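Local coordinates for protein elongation factor G (Thermus thermophilus, PDB 2DY1) that binds GTP with magnesium and, as an EF-G-family translation factor, probably acts as a GTPase in the elongation phase of protein synthesis, at residues Y508-K522 / S547-K561. Residues are numbered along the deposited sequence; the frame is centred on the assembly and turned at random.
Sequences YQEAIEEGIKEAAKK and SSDLAFQIAASLAFK
G515 and Q553 bring helices 509-520 and 549-561 together at a CA-CA distance of 4.1 Å, and the two axes, 7.1 Å apart, run in roughly the same direction at a crossing angle of -43°. Such closeness depends on small residues: a CB on G515 would collide with Q553 O and with the methyl of A556, whereas its bare CA makes a C-H...O contact to Q553 O. The Q553 side chain is a knob in the hole formed by A511, E514, G515 and E518.

Apolar contacts line the interface to either end of the crossing. The CD1-CE1 side of F552 comes over one face of the Y508 ring, CE1 3.4 Å from Y508 CD2 and the planes inclined at 31°, while I512 CD1 meets F552 CD2. Farther along, F560 CG is anti to the backbone N (chi1 -176°), which carries the ring over to I516 CG2 and the methyls of A519 and A520. Beyond the pair, F552 touches V483, I512 reaches V537 and F560 meets F533, seating both helices on the domain IV sheet.

Polar links gather at the two ends. D549 OD1 lies in the Y508 ring plane, 3.3 Å from Y508 CD1, and accepts from a water that in turn accepts from A511 N. Replacing Y508 by alanine would probably strip the CD1-CE1 side of F552 of the ring it packs against and open a gap beside S548 and D549. At the far end K561, its chain bent at chi2, bonds through NZ to A519 O at 3.0 Å, in the carbonyl plane on a lone pair, and more weakly to K522 O.

Close helix packing thus rests on glycine and alanine at the crossing, with aromatic rings flanking it and the lysine ammonium holding the A519 carbonyl, and more weakly that of K522, at one end of the contact.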
loop_
_atom_site.group_PDB
_atom_site.type_symbol
_atom_site.label_atom_id
_atom_site.label_comp_id
_atom_site.label_asym_id
_atom_site.label_seq_id
_atom_site.Cartn_x
_atom_site.Cartn_y
_atom_site.Cartn_z
ATOM N N TYR A 508 -6.882 37.999 -31.992
ATOM C CA TYR A 508 -5.598 37.937 -31.300
ATOM C C TYR A 508 -5.751 37.736 -29.796
ATOM O O TYR A 508 -4.755 37.664 -29.079
ATOM C CB TYR A 508 -4.766 39.196 -31.554
ATOM C CG TYR A 508 -4.219 39.283 -32.957
ATOM C CD1 TYR A 508 -3.532 38.206 -33.523
ATOM C CD2 TYR A 508 -4.374 40.438 -33.713
ATOM C CE1 TYR A 508 -3.010 38.284 -34.818
ATOM C CE2 TYR A 508 -3.863 40.528 -35.008
ATOM C CZ TYR A 508 -3.180 39.449 -35.554
ATOM O OH TYR A 508 -2.665 39.538 -36.828
ATOM N N GLN A 509 -6.988 37.631 -29.314
ATOM C CA GLN A 509 -7.200 37.459 -27.879
ATOM C C GLN A 509 -6.532 36.192 -27.349
ATOM O O GLN A 509 -5.896 36.211 -26.302
ATOM C CB GLN A 509 -8.697 37.427 -27.533
ATOM C CG GLN A 509 -8.955 37.418 -26.028
ATOM C CD GLN A 509 -10.431 37.335 -25.652
ATOM O OE1 GLN A 509 -11.297 37.867 -26.350
ATOM N NE2 GLN A 509 -10.716 36.681 -24.526
ATOM N N GLU A 510 -6.673 35.087 -28.071
ATOM C CA GLU A 510 -6.066 33.830 -27.630
ATOM C C GLU A 510 -4.537 33.942 -27.539
ATOM O O GLU A 510 -3.925 33.476 -26.575
ATOM C CB GLU A 510 -6.457 32.701 -28.590
ATOM C CG GLU A 510 -5.955 31.325 -28.181
ATOM C CD GLU A 510 -6.046 30.309 -29.309
ATOM O OE1 GLU A 510 -5.877 29.101 -29.037
ATOM O OE2 GLU A 510 -6.279 30.719 -30.467
ATOM N N ALA A 511 -3.912 34.555 -28.545
ATOM C CA ALA A 511 -2.458 34.708 -28.539
ATOM C C ALA A 511 -1.983 35.598 -27.403
ATOM O O ALA A 511 -0.929 35.366 -26.815
ATOM C CB ALA A 511 -1.976 35.282 -29.867
ATOM N N ILE A 512 -2.753 36.641 -27.110
ATOM C CA ILE A 512 -2.382 37.550 -26.048
ATOM C C ILE A 512 -2.466 36.816 -24.716
ATOM O O ILE A 512 -1.531 36.882 -23.919
ATOM C CB ILE A 512 -3.285 38.811 -26.092
ATOM C CG1 ILE A 512 -2.904 39.633 -27.343
ATOM C CG2 ILE A 512 -3.120 39.668 -24.825
ATOM C CD1 ILE A 512 -3.868 40.758 -27.700
ATOM N N GLU A 513 -3.561 36.108 -24.471
ATOM C CA GLU A 513 -3.659 35.373 -23.214
ATOM C C GLU A 513 -2.533 34.347 -23.112
ATOM O O GLU A 513 -1.962 34.153 -22.040
ATOM C CB GLU A 513 -5.014 34.667 -23.067
ATOM C CG GLU A 513 -5.136 33.979 -21.709
ATOM C CD GLU A 513 -6.555 33.580 -21.328
ATOM O OE1 GLU A 513 -7.440 33.540 -22.208
ATOM O OE2 GLU A 513 -6.772 33.290 -20.131
ATOM N N GLU A 514 -2.209 33.693 -24.223
ATOM C CA GLU A 514 -1.119 32.707 -24.228
ATOM C C GLU A 514 0.189 33.331 -23.762
ATOM O O GLU A 514 0.912 32.753 -22.957
ATOM C CB GLU A 514 -0.900 32.144 -25.636
ATOM C CG GLU A 514 -1.868 31.075 -26.089
ATOM C CD GLU A 514 -1.558 30.606 -27.507
ATOM O OE1 GLU A 514 -0.365 30.361 -27.807
ATOM O OE2 GLU A 514 -2.504 30.481 -28.317
ATOM N N GLY A 515 0.504 34.511 -24.298
ATOM C CA GLY A 515 1.728 35.200 -23.929
ATOM C C GLY A 515 1.791 35.581 -22.462
ATOM O O GLY A 515 2.849 35.561 -21.841
ATOM N N ILE A 516 0.652 35.968 -21.902
ATOM C CA ILE A 516 0.612 36.317 -20.490
ATOM C C ILE A 516 0.817 35.055 -19.669
ATOM O O ILE A 516 1.597 35.052 -18.717
ATOM C CB ILE A 516 -0.750 36.980 -20.105
ATOM C CG1 ILE A 516 -0.754 38.435 -20.594
ATOM C CG2 ILE A 516 -0.955 36.922 -18.594
ATOM C CD1 ILE A 516 -2.120 38.920 -21.063
ATOM N N LYS A 517 0.123 33.981 -20.036
ATOM C CA LYS A 517 0.273 32.737 -19.291
ATOM C C LYS A 517 1.714 32.227 -19.359
ATOM O O LYS A 517 2.260 31.751 -18.364
ATOM C CB LYS A 517 -0.701 31.678 -19.805
ATOM C CG LYS A 517 -2.154 31.912 -19.386
ATOM C CD LYS A 517 -3.047 30.818 -19.964
ATOM C CE LYS A 517 -4.467 30.904 -19.439
ATOM N NZ LYS A 517 -5.326 29.825 -20.010
ATOM N N GLU A 518 2.343 32.356 -20.522
ATOM C CA GLU A 518 3.720 31.898 -20.673
ATOM C C GLU A 518 4.696 32.692 -19.809
ATOM O O GLU A 518 5.572 32.113 -19.164
ATOM C CB GLU A 518 4.116 31.935 -22.157
ATOM C CG GLU A 518 3.251 30.982 -22.995
ATOM C CD GLU A 518 3.435 31.128 -24.503
ATOM O OE1 GLU A 518 3.950 32.172 -24.955
ATOM O OE2 GLU A 518 3.041 30.195 -25.236
ATOM N N ALA A 519 4.535 34.012 -19.756
ATOM C CA ALA A 519 5.424 34.834 -18.955
ATOM C C ALA A 519 5.156 34.603 -17.476
ATOM O O ALA A 519 6.047 34.768 -16.639
ATOM C CB ALA A 519 5.229 36.317 -19.293
ATOM N N ALA A 520 3.927 34.213 -17.149
ATOM C CA ALA A 520 3.582 33.991 -15.756
ATOM C C ALA A 520 4.252 32.736 -15.201
ATOM O O ALA A 520 4.302 32.549 -13.988
ATOM C CB ALA A 520 2.060 33.910 -15.592
ATOM N N LYS A 521 4.781 31.894 -16.082
ATOM C CA LYS A 521 5.454 30.670 -15.643
ATOM C C LYS A 521 6.729 30.998 -14.874
ATOM O O LYS A 521 7.183 30.212 -14.032
ATOM C CB LYS A 521 5.796 29.786 -16.843
ATOM C CG LYS A 521 4.593 29.121 -17.491
ATOM C CD LYS A 521 4.990 28.406 -18.777
ATOM C CE LYS A 521 3.800 27.690 -19.407
ATOM N NZ LYS A 521 4.146 27.082 -20.726
ATOM N N LYS A 522 7.307 32.162 -15.160
ATOM C CA LYS A 522 8.527 32.590 -14.493
ATOM C C LYS A 522 8.432 34.015 -13.953
ATOM O O LYS A 522 8.702 34.977 -14.670
ATOM C CB LYS A 522 9.707 32.476 -15.456
ATOM C CG LYS A 522 10.069 31.041 -15.802
ATOM C CD LYS A 522 11.293 30.978 -16.705
ATOM C CE LYS A 522 11.715 29.535 -16.962
ATOM N NZ LYS A 522 12.893 29.449 -17.874
ATOM N N SER A 547 1.202 42.372 -38.215
ATOM C CA SER A 547 0.740 41.743 -36.984
ATOM C C SER A 547 0.520 40.236 -37.102
ATOM O O SER A 547 0.091 39.735 -38.141
ATOM C CB SER A 547 -0.533 42.438 -36.478
ATOM O OG SER A 547 -0.169 43.604 -35.771
ATOM N N SER A 548 0.803 39.516 -36.020
ATOM C CA SER A 548 0.657 38.059 -36.005
ATOM C C SER A 548 0.449 37.564 -34.581
ATOM O O SER A 548 0.522 38.346 -33.637
ATOM C CB SER A 548 1.924 37.403 -36.552
ATOM O OG SER A 548 3.012 37.615 -35.665
ATOM N N ASP A 549 0.213 36.266 -34.426
ATOM C CA ASP A 549 0.040 35.701 -33.093
ATOM C C ASP A 549 1.361 35.776 -32.335
ATOM O O ASP A 549 1.386 36.105 -31.150
ATOM C CB ASP A 549 -0.430 34.250 -33.170
ATOM C CG ASP A 549 -1.838 34.127 -33.715
ATOM O OD1 ASP A 549 -2.661 35.033 -33.462
ATOM O OD2 ASP A 549 -2.130 33.117 -34.383
ATOM N N LEU A 550 2.465 35.486 -33.020
ATOM C CA LEU A 550 3.774 35.535 -32.374
ATOM C C LEU A 550 4.091 36.935 -31.870
ATOM O O LEU A 550 4.563 37.097 -30.741
ATOM C CB LEU A 550 4.879 35.074 -33.348
ATOM C CG LEU A 550 6.321 35.305 -32.870
ATOM C CD1 LEU A 550 6.617 34.422 -31.664
ATOM C CD2 LEU A 550 7.302 35.001 -34.012
ATOM N N ALA A 551 3.848 37.945 -32.707
ATOM C CA ALA A 551 4.115 39.328 -32.325
ATOM C C ALA A 551 3.276 39.691 -31.107
ATOM O O ALA A 551 3.762 40.379 -30.198
ATOM C CB ALA A 551 3.781 40.259 -33.477
ATOM N N PHE A 552 2.037 39.225 -31.084
ATOM C CA PHE A 552 1.182 39.531 -29.939
ATOM C C PHE A 552 1.523 38.695 -28.701
ATOM O O PHE A 552 1.374 39.181 -27.587
ATOM C CB PHE A 552 -0.307 39.411 -30.309
ATOM C CG PHE A 552 -0.898 40.703 -30.823
ATOM C CD1 PHE A 552 -1.165 40.880 -32.180
ATOM C CD2 PHE A 552 -1.083 41.781 -29.954
ATOM C CE1 PHE A 552 -1.605 42.119 -32.663
ATOM C CE2 PHE A 552 -1.517 43.021 -30.424
ATOM C CZ PHE A 552 -1.781 43.189 -31.786
ATOM N N GLN A 553 2.006 37.463 -28.881
ATOM C CA GLN A 553 2.389 36.638 -27.730
ATOM C C GLN A 553 3.581 37.307 -27.073
ATOM O O GLN A 553 3.655 37.405 -25.851
ATOM C CB GLN A 553 2.803 35.222 -28.161
ATOM C CG GLN A 553 1.722 34.407 -28.839
ATOM C CD GLN A 553 2.169 32.975 -29.140
ATOM O OE1 GLN A 553 1.673 32.344 -30.075
ATOM N NE2 GLN A 553 3.095 32.455 -28.337
ATOM N N ILE A 554 4.532 37.765 -27.892
ATOM C CA ILE A 554 5.710 38.428 -27.356
ATOM C C ILE A 554 5.353 39.754 -26.692
ATOM O O ILE A 554 5.818 40.051 -25.594
ATOM C CB ILE A 554 6.770 38.699 -28.465
ATOM C CG1 ILE A 554 7.207 37.380 -29.107
ATOM C CG2 ILE A 554 7.958 39.438 -27.865
ATOM C CD1 ILE A 554 8.175 37.562 -30.264
ATOM N N ALA A 555 4.551 40.572 -27.373
ATOM C CA ALA A 555 4.164 41.857 -26.810
ATOM C C ALA A 555 3.469 41.643 -25.463
ATOM O O ALA A 555 3.716 42.372 -24.502
ATOM C CB ALA A 555 3.243 42.594 -27.782
ATOM N N ALA A 556 2.614 40.624 -25.400
ATOM C CA ALA A 556 1.887 40.316 -24.169
ATOM C C ALA A 556 2.853 39.866 -23.064
ATOM O O ALA A 556 2.735 40.289 -21.910
ATOM C CB ALA A 556 0.824 39.240 -24.448
ATOM N N SER A 557 3.834 39.040 -23.432
ATOM C CA SER A 557 4.827 38.564 -22.463
ATOM C C SER A 557 5.656 39.729 -21.939
ATOM O O SER A 557 5.890 39.849 -20.731
ATOM C CB SER A 557 5.734 37.510 -23.114
ATOM O OG SER A 557 6.778 37.139 -22.227
ATOM N N LEU A 558 6.094 40.603 -22.849
ATOM C CA LEU A 558 6.872 41.779 -22.471
ATOM C C LEU A 558 6.064 42.647 -21.535
ATOM O O LEU A 558 6.588 43.176 -20.551
ATOM C CB LEU A 558 7.261 42.582 -23.718
ATOM C CG LEU A 558 8.317 41.968 -24.643
ATOM C CD1 LEU A 558 8.552 42.890 -25.839
ATOM C CD2 LEU A 558 9.617 41.767 -23.868
ATOM N N ALA A 559 4.773 42.791 -21.839
ATOM C CA ALA A 559 3.900 43.593 -21.001
ATOM C C ALA A 559 3.808 42.959 -19.617
ATOM O O ALA A 559 3.905 43.652 -18.610
ATOM C CB ALA A 559 2.503 43.713 -21.642
ATOM N N PHE A 560 3.632 41.642 -19.560
ATOM C CA PHE A 560 3.540 40.989 -18.260
ATOM C C PHE A 560 4.800 41.205 -17.411
ATOM O O PHE A 560 4.719 41.577 -16.239
ATOM C CB PHE A 560 3.265 39.489 -18.423
ATOM C CG PHE A 560 3.060 38.783 -17.115
ATOM C CD1 PHE A 560 4.148 38.277 -16.404
ATOM C CD2 PHE A 560 1.790 38.697 -16.551
ATOM C CE1 PHE A 560 3.975 37.694 -15.136
ATOM C CE2 PHE A 560 1.604 38.120 -15.281
ATOM C CZ PHE A 560 2.701 37.622 -14.580
ATOM N N LYS A 561 5.967 40.979 -18.003
ATOM C CA LYS A 561 7.219 41.156 -17.265
ATOM C C LYS A 561 7.388 42.574 -16.724
ATOM O O LYS A 561 7.744 42.770 -15.559
ATOM C CB LYS A 561 8.408 40.814 -18.162
ATOM C CG LYS A 561 8.375 39.417 -18.755
ATOM C CD LYS A 561 8.504 38.334 -17.691
ATOM C CE LYS A 561 8.657 36.955 -18.332
ATOM N NZ LYS A 561 8.806 35.865 -17.326
HETATM O O HOH W 1 -4.889 34.527 -31.181
#